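Long-range contacts in cypemycin cysteine dehydrogenase (decarboxylating) (Streptomyces sp, PDB 6JDD), which catalyses the oxidative decarboxylation of the C-terminal cysteine of the cypemycin precursor peptide, a flavin-dependent step in the biosynthesis of this linaridin: residues G8-V13 and V39-V44; C89-P94 and P122-D127; Q117-P122 and R146-F151; A126-G131 and V168-P173. All blocks are in the same frame, centred on the assembly; numbering follows the deposited sequence.

Interaction 1: residues G8-V13 and V39-V44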
# COMPACT_ATOMS: atom_id res chain seq x y z
N GLY A 8 37.77 -14.22 -26.70
CA GLY A 8 37.54 -14.91 -25.41
C GLY A 8 36.27 -15.75 -25.42
O GLY A 8 35.53 -15.72 -26.43
N ALA A 9 36.01 -16.42 -24.28
CA ALA A 9 34.89 -17.36 -24.02
C ALA A 9 33.66 -16.64 -23.41
O ALA A 9 32.54 -16.98 -23.78
CB ALA A 9 35.37 -18.48 -23.12
N GLU A 10 33.90 -15.62 -22.59
CA GLU A 10 32.79 -14.94 -21.91
C GLU A 10 33.09 -13.45 -21.78
O GLU A 10 34.24 -13.12 -21.58
CB GLU A 10 32.73 -15.55 -20.51
CG GLU A 10 31.53 -15.19 -19.69
CD GLU A 10 31.33 -16.18 -18.56
OE1 GLU A 10 31.69 -17.32 -18.74
OE2 GLU A 10 30.81 -15.80 -17.52
N LEU A 11 32.11 -12.59 -22.02
CA LEU A 11 32.27 -11.16 -21.68
C LEU A 11 31.06 -10.67 -20.88
O LEU A 11 30.18 -11.42 -20.64
CB LEU A 11 32.50 -10.35 -22.96
CG LEU A 11 31.45 -10.49 -24.05
CD1 LEU A 11 30.21 -9.68 -23.71
CD2 LEU A 11 32.06 -10.02 -25.35
N HIS A 12 31.13 -9.44 -20.40
CA HIS A 12 30.10 -8.77 -19.59
C HIS A 12 29.75 -7.46 -20.26
O HIS A 12 30.67 -6.73 -20.66
CB HIS A 12 30.61 -8.48 -18.19
CG HIS A 12 29.54 -7.88 -17.35
ND1 HIS A 12 28.84 -8.60 -16.44
CD2 HIS A 12 29.04 -6.63 -17.33
CE1 HIS A 12 27.95 -7.82 -15.87
NE2 HIS A 12 28.03 -6.63 -16.41
N VAL A 13 28.45 -7.19 -20.37
CA VAL A 13 27.92 -5.93 -20.94
C VAL A 13 27.23 -5.20 -19.80
O VAL A 13 26.38 -5.76 -19.15
CB VAL A 13 26.99 -6.15 -22.14
CG1 VAL A 13 26.44 -4.83 -22.61
CG2 VAL A 13 27.70 -6.84 -23.30
N VAL A 39 29.60 -16.79 -24.06
CA VAL A 39 28.72 -16.52 -22.88
C VAL A 39 28.69 -15.00 -22.62
O VAL A 39 29.74 -14.42 -22.38
CB VAL A 39 29.18 -17.30 -21.64
CG1 VAL A 39 28.42 -16.91 -20.39
CG2 VAL A 39 29.06 -18.78 -21.87
N VAL A 40 27.50 -14.41 -22.64
CA VAL A 40 27.29 -12.95 -22.49
C VAL A 40 26.56 -12.72 -21.17
O VAL A 40 25.41 -13.13 -21.04
CB VAL A 40 26.49 -12.39 -23.68
CG1 VAL A 40 26.24 -10.90 -23.58
CG2 VAL A 40 27.15 -12.71 -24.98
N ASN A 41 27.24 -12.11 -20.22
CA ASN A 41 26.63 -11.61 -18.96
C ASN A 41 26.21 -10.15 -19.16
O ASN A 41 26.82 -9.45 -19.95
CB ASN A 41 27.59 -11.74 -17.78
CG ASN A 41 28.18 -13.13 -17.66
OD1 ASN A 41 27.49 -14.08 -17.31
ND2 ASN A 41 29.46 -13.24 -17.94
N VAL A 42 25.17 -9.73 -18.46
CA VAL A 42 24.62 -8.37 -18.62
C VAL A 42 24.21 -7.81 -17.26
O VAL A 42 23.53 -8.50 -16.48
CB VAL A 42 23.44 -8.35 -19.60
CG1 VAL A 42 22.98 -6.92 -19.85
CG2 VAL A 42 23.77 -9.02 -20.91
N SER A 43 24.64 -6.59 -16.99
CA SER A 43 24.19 -5.77 -15.84
C SER A 43 23.44 -4.56 -16.39
O SER A 43 23.78 -4.08 -17.46
CB SER A 43 25.34 -5.39 -14.91
OG SER A 43 26.34 -4.61 -15.56
N VAL A 44 22.42 -4.12 -15.70
CA VAL A 44 21.57 -3.02 -16.21
C VAL A 44 21.31 -2.05 -15.06
O VAL A 44 20.86 -2.48 -14.02
CB VAL A 44 20.24 -3.59 -16.76
CG1 VAL A 44 19.38 -2.49 -17.32
CG2 VAL A 44 20.45 -4.66 -17.79
O HOH W 1 28.59 -16.29 -16.46

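Interaction 2: residues C89-P94 and P122-D127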
# COMPACT_ATOMS: atom_id res chain seq x y z
N CYS A 89 36.32 -9.60 -20.80
CA CYS A 89 36.31 -8.13 -20.99
C CYS A 89 34.98 -7.57 -20.49
O CYS A 89 34.09 -8.33 -20.16
CB CYS A 89 36.62 -7.80 -22.44
SG CYS A 89 35.22 -8.07 -23.55
N PHE A 90 34.91 -6.25 -20.40
CA PHE A 90 33.75 -5.50 -19.86
C PHE A 90 33.45 -4.35 -20.81
O PHE A 90 34.33 -3.56 -21.08
CB PHE A 90 34.06 -4.97 -18.46
CG PHE A 90 34.22 -6.05 -17.43
CD1 PHE A 90 35.39 -6.76 -17.33
CD2 PHE A 90 33.17 -6.38 -16.61
CE1 PHE A 90 35.53 -7.76 -16.39
CE2 PHE A 90 33.31 -7.37 -15.65
CZ PHE A 90 34.49 -8.07 -15.55
N LEU A 91 32.25 -4.35 -21.37
CA LEU A 91 31.83 -3.33 -22.35
C LEU A 91 30.74 -2.51 -21.66
O LEU A 91 29.75 -3.10 -21.28
CB LEU A 91 31.33 -3.96 -23.65
CG LEU A 91 32.19 -5.09 -24.21
CD1 LEU A 91 31.50 -5.79 -25.37
CD2 LEU A 91 33.56 -4.58 -24.64
N VAL A 92 30.94 -1.22 -21.51
CA VAL A 92 29.89 -0.28 -21.03
C VAL A 92 29.16 0.27 -22.26
O VAL A 92 29.70 1.08 -22.97
CB VAL A 92 30.50 0.80 -20.13
CG1 VAL A 92 29.42 1.63 -19.46
CG2 VAL A 92 31.41 0.18 -19.07
N PHE A 93 27.96 -0.24 -22.50
CA PHE A 93 27.28 -0.21 -23.81
C PHE A 93 25.79 -0.02 -23.59
O PHE A 93 25.13 -0.96 -23.16
CB PHE A 93 27.55 -1.51 -24.56
CG PHE A 93 27.00 -1.54 -25.97
CD1 PHE A 93 27.52 -0.70 -26.94
CD2 PHE A 93 25.97 -2.38 -26.30
CE1 PHE A 93 27.01 -0.71 -28.23
CE2 PHE A 93 25.46 -2.39 -27.59
CZ PHE A 93 25.98 -1.55 -28.55
N PRO A 94 25.23 1.19 -23.72
CA PRO A 94 26.00 2.43 -23.80
C PRO A 94 26.50 2.95 -22.45
O PRO A 94 26.11 2.43 -21.41
CB PRO A 94 24.95 3.40 -24.30
CG PRO A 94 23.71 2.96 -23.60
CD PRO A 94 23.79 1.45 -23.66
N PRO A 122 40.36 -5.97 -19.86
CA PRO A 122 40.01 -4.88 -20.77
C PRO A 122 38.59 -4.35 -20.50
O PRO A 122 37.69 -5.09 -20.39
CB PRO A 122 40.08 -5.54 -22.14
CG PRO A 122 40.99 -6.73 -21.96
CD PRO A 122 40.79 -7.20 -20.54
N LEU A 123 38.49 -3.04 -20.36
CA LEU A 123 37.25 -2.30 -20.07
C LEU A 123 37.05 -1.31 -21.19
O LEU A 123 37.83 -0.39 -21.27
CB LEU A 123 37.43 -1.55 -18.75
CG LEU A 123 36.14 -1.14 -18.03
CD1 LEU A 123 36.42 -0.81 -16.60
CD2 LEU A 123 35.47 0.03 -18.71
N VAL A 124 36.04 -1.50 -22.01
CA VAL A 124 35.77 -0.62 -23.18
C VAL A 124 34.50 0.17 -22.93
O VAL A 124 33.52 -0.39 -22.52
CB VAL A 124 35.68 -1.40 -24.48
CG1 VAL A 124 35.61 -0.47 -25.67
CG2 VAL A 124 36.84 -2.37 -24.61
N ILE A 125 34.55 1.44 -23.25
CA ILE A 125 33.48 2.41 -22.92
C ILE A 125 32.90 2.91 -24.23
O ILE A 125 33.59 3.66 -24.98
CB ILE A 125 34.00 3.56 -22.05
CG1 ILE A 125 34.64 3.00 -20.78
CG2 ILE A 125 32.86 4.52 -21.74
CD1 ILE A 125 35.20 4.04 -19.86
N ALA A 126 31.66 2.52 -24.47
CA ALA A 126 30.89 2.94 -25.63
C ALA A 126 30.04 4.13 -25.19
O ALA A 126 28.84 4.00 -25.02
CB ALA A 126 30.10 1.79 -26.14
N ASP A 127 30.71 5.27 -25.06
CA ASP A 127 30.13 6.52 -24.54
C ASP A 127 29.02 7.00 -25.49
O ASP A 127 29.20 6.99 -26.71
CB ASP A 127 31.20 7.60 -24.38
CG ASP A 127 31.99 7.77 -25.66
OD1 ASP A 127 32.70 6.79 -26.04
OD2 ASP A 127 31.84 8.85 -26.31

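Interaction 3: residues Q117-P122 and R146-F151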
# COMPACT_ATOMS: atom_id res chain seq x y z
N GLN A 117 35.69 -0.92 -11.02
CA GLN A 117 36.86 -0.39 -10.29
C GLN A 117 37.88 -1.53 -10.08
O GLN A 117 39.09 -1.23 -10.14
CB GLN A 117 36.50 0.19 -8.91
CG GLN A 117 35.68 1.50 -8.91
CD GLN A 117 36.26 2.65 -9.70
OE1 GLN A 117 37.47 2.72 -9.95
NE2 GLN A 117 35.39 3.58 -10.11
N LEU A 118 37.47 -2.77 -9.83
CA LEU A 118 38.41 -3.80 -9.34
C LEU A 118 38.95 -4.63 -10.50
O LEU A 118 39.99 -5.28 -10.36
CB LEU A 118 37.73 -4.67 -8.28
CG LEU A 118 37.26 -3.95 -7.01
CD1 LEU A 118 36.64 -4.94 -6.07
CD2 LEU A 118 38.41 -3.28 -6.32
N THR A 119 38.30 -4.62 -11.65
CA THR A 119 38.75 -5.52 -12.74
C THR A 119 40.11 -5.03 -13.25
O THR A 119 40.36 -3.81 -13.25
CB THR A 119 37.70 -5.65 -13.84
OG1 THR A 119 38.16 -6.64 -14.76
CG2 THR A 119 37.48 -4.34 -14.56
N ASP A 120 40.93 -5.99 -13.66
CA ASP A 120 42.16 -5.78 -14.48
C ASP A 120 41.89 -6.07 -15.95
O ASP A 120 42.77 -5.77 -16.76
CB ASP A 120 43.31 -6.70 -14.04
CG ASP A 120 43.74 -6.37 -12.62
OD1 ASP A 120 43.87 -5.13 -12.30
OD2 ASP A 120 43.88 -7.34 -11.82
N ALA A 121 40.76 -6.69 -16.28
CA ALA A 121 40.44 -7.09 -17.67
C ALA A 121 40.24 -5.84 -18.52
O ALA A 121 39.97 -4.74 -18.02
CB ALA A 121 39.22 -7.98 -17.70
N PRO A 122 40.36 -5.97 -19.86
CA PRO A 122 40.01 -4.88 -20.77
C PRO A 122 38.59 -4.35 -20.50
O PRO A 122 37.69 -5.09 -20.39
CB PRO A 122 40.08 -5.54 -22.14
CG PRO A 122 40.99 -6.73 -21.96
CD PRO A 122 40.79 -7.20 -20.54
N ARG A 146 44.45 4.28 -15.65
CA ARG A 146 44.13 2.84 -15.63
C ARG A 146 44.49 2.25 -16.98
O ARG A 146 43.94 2.64 -18.01
CB ARG A 146 42.65 2.62 -15.30
CG ARG A 146 42.27 3.09 -13.89
CD ARG A 146 40.93 2.57 -13.41
NE ARG A 146 40.88 1.12 -13.39
CZ ARG A 146 39.75 0.42 -13.41
NH1 ARG A 146 38.59 1.06 -13.44
NH2 ARG A 146 39.78 -0.90 -13.41
N PRO A 147 45.40 1.27 -17.01
CA PRO A 147 45.91 0.77 -18.27
C PRO A 147 44.85 -0.05 -19.02
O PRO A 147 44.89 -0.13 -20.19
CB PRO A 147 47.14 -0.05 -17.84
CG PRO A 147 46.83 -0.52 -16.41
CD PRO A 147 45.97 0.58 -15.82
N ASN A 148 43.88 -0.61 -18.32
CA ASN A 148 42.91 -1.54 -18.96
C ASN A 148 41.73 -0.77 -19.58
O ASN A 148 40.91 -1.41 -20.20
CB ASN A 148 42.47 -2.60 -17.96
CG ASN A 148 41.92 -2.04 -16.66
OD1 ASN A 148 42.41 -1.02 -16.15
ND2 ASN A 148 40.93 -2.74 -16.09
N VAL A 149 41.62 0.54 -19.42
CA VAL A 149 40.40 1.26 -19.86
C VAL A 149 40.63 1.89 -21.23
O VAL A 149 41.61 2.56 -21.37
CB VAL A 149 40.05 2.33 -18.83
CG1 VAL A 149 38.99 3.27 -19.33
CG2 VAL A 149 39.66 1.67 -17.54
N GLU A 150 39.70 1.74 -22.16
CA GLU A 150 39.68 2.47 -23.45
C GLU A 150 38.27 2.91 -23.80
O GLU A 150 37.32 2.27 -23.38
CB GLU A 150 40.17 1.59 -24.60
CG GLU A 150 41.68 1.51 -24.63
CD GLU A 150 42.34 0.87 -25.84
OE1 GLU A 150 41.72 0.81 -26.96
OE2 GLU A 150 43.51 0.44 -25.66
N PHE A 151 38.16 3.94 -24.62
CA PHE A 151 36.89 4.34 -25.27
C PHE A 151 36.82 3.64 -26.62
O PHE A 151 37.79 3.46 -27.25
CB PHE A 151 36.81 5.85 -25.37
CG PHE A 151 36.54 6.49 -24.03
CD1 PHE A 151 37.57 6.71 -23.13
CD2 PHE A 151 35.24 6.85 -23.68
CE1 PHE A 151 37.28 7.24 -21.89
CE2 PHE A 151 34.96 7.42 -22.46
CZ PHE A 151 35.99 7.62 -21.58
O HOH W 2 38.16 3.58 -12.41

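Interaction 4: residues A126-G131 and V168-P173. With FAD (flavin-adenine dinucleotide), chain B.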
# COMPACT_ATOMS: atom_id res chain seq x y z
N ALA A 126 31.66 2.52 -24.47
CA ALA A 126 30.89 2.94 -25.63
C ALA A 126 30.04 4.13 -25.19
O ALA A 126 28.84 4.00 -25.02
CB ALA A 126 30.10 1.79 -26.14
N ASP A 127 30.71 5.27 -25.06
CA ASP A 127 30.13 6.52 -24.54
C ASP A 127 29.02 7.00 -25.49
O ASP A 127 29.20 6.99 -26.71
CB ASP A 127 31.20 7.60 -24.38
CG ASP A 127 31.99 7.77 -25.66
OD1 ASP A 127 32.70 6.79 -26.04
OD2 ASP A 127 31.84 8.85 -26.31
N THR A 128 27.95 7.49 -24.88
CA THR A 128 26.84 8.26 -25.51
C THR A 128 26.65 9.52 -24.66
O THR A 128 25.74 9.51 -23.87
CB THR A 128 25.56 7.40 -25.62
OG1 THR A 128 25.18 6.88 -24.34
CG2 THR A 128 25.72 6.22 -26.54
N PHE A 129 27.50 10.54 -24.81
CA PHE A 129 27.41 11.83 -24.06
C PHE A 129 26.55 12.80 -24.86
O PHE A 129 26.77 13.01 -26.02
CB PHE A 129 28.78 12.46 -23.82
CG PHE A 129 29.73 11.68 -22.95
CD1 PHE A 129 29.45 10.39 -22.53
CD2 PHE A 129 30.93 12.23 -22.54
CE1 PHE A 129 30.34 9.70 -21.72
CE2 PHE A 129 31.80 11.55 -21.71
CZ PHE A 129 31.51 10.28 -21.30
N PRO A 130 25.61 13.53 -24.24
CA PRO A 130 24.91 14.57 -24.97
C PRO A 130 25.83 15.73 -25.38
O PRO A 130 25.44 16.53 -26.21
CB PRO A 130 23.87 15.10 -23.97
CG PRO A 130 23.98 14.22 -22.76
CD PRO A 130 25.32 13.53 -22.81
N GLY A 131 27.00 15.83 -24.75
CA GLY A 131 27.84 17.04 -24.78
C GLY A 131 28.96 16.97 -23.74
O GLY A 131 29.14 15.88 -23.10
N VAL A 168 30.05 9.87 -31.63
CA VAL A 168 29.58 8.95 -30.55
C VAL A 168 30.23 7.55 -30.69
O VAL A 168 30.59 7.11 -31.83
CB VAL A 168 28.04 8.93 -30.48
CG1 VAL A 168 27.49 7.91 -29.46
CG2 VAL A 168 27.49 10.34 -30.26
N GLY A 169 30.34 6.87 -29.54
CA GLY A 169 31.05 5.60 -29.36
C GLY A 169 30.12 4.41 -29.16
O GLY A 169 30.63 3.38 -28.73
N PHE A 170 28.85 4.51 -29.54
CA PHE A 170 27.86 3.39 -29.49
C PHE A 170 28.15 2.36 -30.59
O PHE A 170 27.44 2.30 -31.59
CB PHE A 170 26.41 3.88 -29.60
CG PHE A 170 25.43 2.83 -29.18
CD1 PHE A 170 25.51 2.26 -27.91
CD2 PHE A 170 24.44 2.39 -30.05
CE1 PHE A 170 24.60 1.30 -27.52
CE2 PHE A 170 23.53 1.43 -29.65
CZ PHE A 170 23.63 0.88 -28.39
N ASN A 171 29.19 1.57 -30.39
CA ASN A 171 29.82 0.79 -31.47
C ASN A 171 30.26 -0.55 -30.89
O ASN A 171 31.43 -0.64 -30.46
CB ASN A 171 30.99 1.59 -32.04
CG ASN A 171 31.75 0.84 -33.12
OD1 ASN A 171 31.44 -0.32 -33.40
ND2 ASN A 171 32.74 1.48 -33.70
N LEU A 172 29.38 -1.56 -30.90
CA LEU A 172 29.74 -2.89 -30.33
C LEU A 172 30.81 -3.59 -31.18
O LEU A 172 31.79 -4.12 -30.63
CB LEU A 172 28.49 -3.76 -30.18
CG LEU A 172 28.72 -5.13 -29.55
CD1 LEU A 172 29.36 -5.02 -28.20
CD2 LEU A 172 27.43 -5.88 -29.42
N PRO A 173 30.71 -3.66 -32.53
CA PRO A 173 31.77 -4.32 -33.30
C PRO A 173 33.18 -3.74 -33.02
O PRO A 173 34.12 -4.51 -32.73
CB PRO A 173 31.32 -4.12 -34.75
CG PRO A 173 29.81 -3.94 -34.64
CD PRO A 173 29.61 -3.15 -33.37
PA FAD B . 22.30 4.85 -12.40
O1A FAD B . 22.69 3.66 -11.58
O2A FAD B . 20.90 4.92 -12.91
O5B FAD B . 22.64 6.18 -11.58
C5B FAD B . 21.61 6.76 -10.73
C4B FAD B . 22.26 7.60 -9.66
O4B FAD B . 21.72 7.23 -8.37
C3B FAD B . 23.79 7.46 -9.53
O3B FAD B . 24.39 8.71 -9.19
C2B FAD B . 23.93 6.44 -8.40
O2B FAD B . 25.17 6.55 -7.72
C1B FAD B . 22.76 6.84 -7.50
N9A FAD B . 22.28 5.75 -6.66
C8A FAD B . 23.00 4.71 -6.13
N7A FAD B . 22.26 3.90 -5.42
C5A FAD B . 20.98 4.44 -5.48
C6A FAD B . 19.75 4.04 -4.92
N6A FAD B . 19.60 2.96 -4.16
N1A FAD B . 18.67 4.81 -5.18
C2A FAD B . 18.83 5.90 -5.95
N3A FAD B . 19.93 6.37 -6.52
C4A FAD B . 20.99 5.58 -6.24
N1 FAD B . 22.77 10.65 -20.27
C2 FAD B . 23.87 10.47 -21.03
O2 FAD B . 25.00 10.54 -20.55
N3 FAD B . 23.78 10.19 -22.36
C4 FAD B . 22.58 10.09 -23.01
O4 FAD B . 22.55 9.84 -24.20
C4X FAD B . 21.41 10.27 -22.24
N5 FAD B . 20.25 10.18 -22.84
C5X FAD B . 19.12 10.36 -22.08
C6 FAD B . 17.87 10.26 -22.70
C7 FAD B . 16.70 10.43 -22.00
C7M FAD B . 15.37 10.32 -22.70
C8 FAD B . 16.76 10.72 -20.61
C8M FAD B . 15.49 10.91 -19.82
C9 FAD B . 17.99 10.82 -19.99
C9A FAD B . 19.18 10.64 -20.70
N10 FAD B . 20.44 10.74 -20.10
C10 FAD B . 21.59 10.56 -20.85
C1' FAD B . 20.54 11.03 -18.66
C2' FAD B . 20.81 9.79 -17.84
O2' FAD B . 19.69 8.91 -17.91
C3' FAD B . 21.09 10.14 -16.38
O3' FAD B . 22.33 10.83 -16.28
C4' FAD B . 21.12 8.93 -15.45
O4' FAD B . 21.36 9.36 -14.10
C5' FAD B . 22.17 7.92 -15.84
O5' FAD B . 22.28 6.89 -14.82
P FAD B . 23.15 5.58 -15.11
O1P FAD B . 24.49 6.01 -15.62
O2P FAD B . 22.33 4.64 -15.93
O3P FAD B . 23.32 4.98 -13.63

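Interaction 1: residues G8-V13 and V39-V44
Strands 10-13 and 39-44 run parallel, pairing E10 with V39, L11 with V40, H12 with N41 and V13 with V42. Five backbone hydrogen bonds join them, from V39 N to A9 O (3.0 Å) through to S43 N to V13 O (2.9 Å). The shortest is V13 N to N41 O, 2.8 Å.

The polar side chains work on the face of E10, H12 and N41. E10 has CG anti to its backbone N (chi1 -170°) and an extended chain, which lays its carboxylate alongside V39, E10 CD 3.5 Å from V39 CG1. N41 ND2 gives an almost straight bond (174°) to the anti side of E10 OE2, 2.9 Å away. A water bridges E10 OE2 and N41 OD1, and A86 N also bonds to that carboxylate oxygen. With an alanine in place of E10, N41 ND2 would probably lose its charged mate and V39 CG1 the packing of the carboxylate arm. Further along, H12 NE2 and S43 OG share a 2.8 Å bond at the ring edge. H12 ND1 bonds to S84, and S43 OG also to H14.

Apolar contacts occupy the other face, where L11 CD1 meets V40 CG1 at 4.2 Å and V13 CG2 meets V40 CG1 at 4.3 Å. V40 also packs on helix 24-34. That helix and the two strands form a beta-alpha-beta unit of the parallel, Rossmann-like flavoprotein sheet.

Interaction 2: residues C89-P94 and P122-D127
F90 O takes the shortest bond of this strand pair, 2.8 Å from V124 N, and the CA-H of L123 also leans on it, with L123 CA 3.3 Å from the same oxygen. Three more backbone bonds continue the parallel ladder: F90 N to P122 O, V92 N to V124 O and A126 N to V92 O. The first is more bent (148°) than the V92 to V124 bond (166°).

The side chains meet on two faces. L91 and V124 lie side by side on one. L91 CG is anti to the carbonyl carbon (chi1 -45°), and the chain then runs on so that L91 CD2 comes 3.8 Å from V124 CB. L172 of helix 172-185 packs on L91. On the other face V92 and L123 are set at a slant, V92 CG2 4.1 Å from L123 CD2. At the start, C89 CB rests 4.1 Å from P122 CB.

After V92 the chain turns a corner. The A126 methyl approaches the F93 ring at its edge, in the ring plane, with A126 CB 3.7 Å from F93 CD1. The same ring stacks with F170. A cis peptide bond precedes P94, whose CA lies 3.5 Å from A126 O.

Polar bonding here is all backbone to backbone. No side chain contributes a polar bond across the pair; they meet mainly through apolar atoms. The pair is thus a mostly buried, apolar part of the sheet, one strand in from 149-151, with its C-terminal end turned toward the flavin side.

Interaction 3: residues Q117-P122 and R146-F151
N148 reaches across from its turn into the chain that follows helix 111-118, and its side chain meets the backbone oxygens of T119, D120 and A121. N148 CB starts 3.3 Å from A121 O and 3.4 Å from D120 O. N148 CG sits between the backbone N and the carbonyl carbon (chi1 55°), which turns the amide toward the carbonyl of A121 and brings N148 CG 3.6 Å from A121 O. At the tip, N148 ND2 donates to A121 O at 2.9 Å and 158°. The acceptor lies close to the amide plane, but the donor is tilted 30° from the carbonyl plane. The same ND2 makes a weak bond to T119 O. The accepting chain is itself shaped by an ST turn, in which T119 OG1 takes the N-H of A121, its N 3.0 Å away. N148 belongs to a type I beta turn from R146 to V149.

R146, at the start of that turn, sends its guanidinium to the end of the helix. Q117 O lies over one face, 3.3 Å above the plane, and V149 CG2 over the opposite one. T119 O sits at the edge, in plane, 3.0 Å from R146 NH2. R146 NH1 bonds to L116 O, and a water links it to Q117 OE1. That amide oxygen also bonds to N133 of the second subunit.

Two side-chain donors therefore meet a cluster of carbonyls around a helix C terminus. The positive charge of R146 is likely to suit the negative end of the helix dipole, and N148 ties the exit loop to the turn leading into strand 149-151, outermost within the chain.

Interaction 4: residues A126-G131 and V168-P173
One backbone bond ties the chain leaving strand 123-127 to the chain entering helix 172-185: G169 N donates to D127 O at 3.1 Å and 148°. Next to it, A126 and G169 touch through the alanine methyl and the glycine carbonyl.

T128 carries the side-chain contact. Its OG1 lies between the backbone N and the carbonyl carbon (chi1 55°), which leaves CG2 anti to the carbonyl carbon and aimed at the other segment. T128 CG2 meets F170 CB at 3.9 Å, the two side chains pointing the same way, and V168 CG1 at 3.8 Å. V168 is poorly ordered, and its CG1 also approaches D127 O. T128 OG1 turns instead to S18 OG. A glycine at this point is likely to leave S18 OG without its hydroxyl mate and open a gap beside F170 CB. F170 is the centre of an inverse gamma turn. N171 follows as the N-cap of the helix, with OD1 bonded to G174 N. D127 forms a salt bridge to R154.

The backbone of T128 meets the cofactor. T128 O accepts from FAD N3 at 2.6 Å in a fairly straight bond (164°). P130 CD lies 3.7 Å from FAD N3 as well. M114 of the third subunit packs on P130.

A peptide carbonyl thus accepts the N3-H on the pyrimidine side of the flavin, while the side chain of the same residue packs the loop against the segment before the last helix.

Overall arrangement
From the N terminus, interaction 1 closes first, over helix 24-34, and lies in series before the rest. Interaction 2 spans helices 97-104 and 111-118. Backbone bonds from H12 to C89 and L91 join these two strand pairs into one sheet. Interaction 3 opens inside the loop of interaction 2, shares P122 with it, and closes beyond it at strand 149-151, outermost within the chain, so the two cross. Interaction 4 begins where interaction 2 ends, sharing A126 and D127. It crosses interaction 3 and reaches the start of helix 172-185. Together they tie five neighbouring strands to the end of helix 111-118 at one end and to the flavin loop and the last helix at the other.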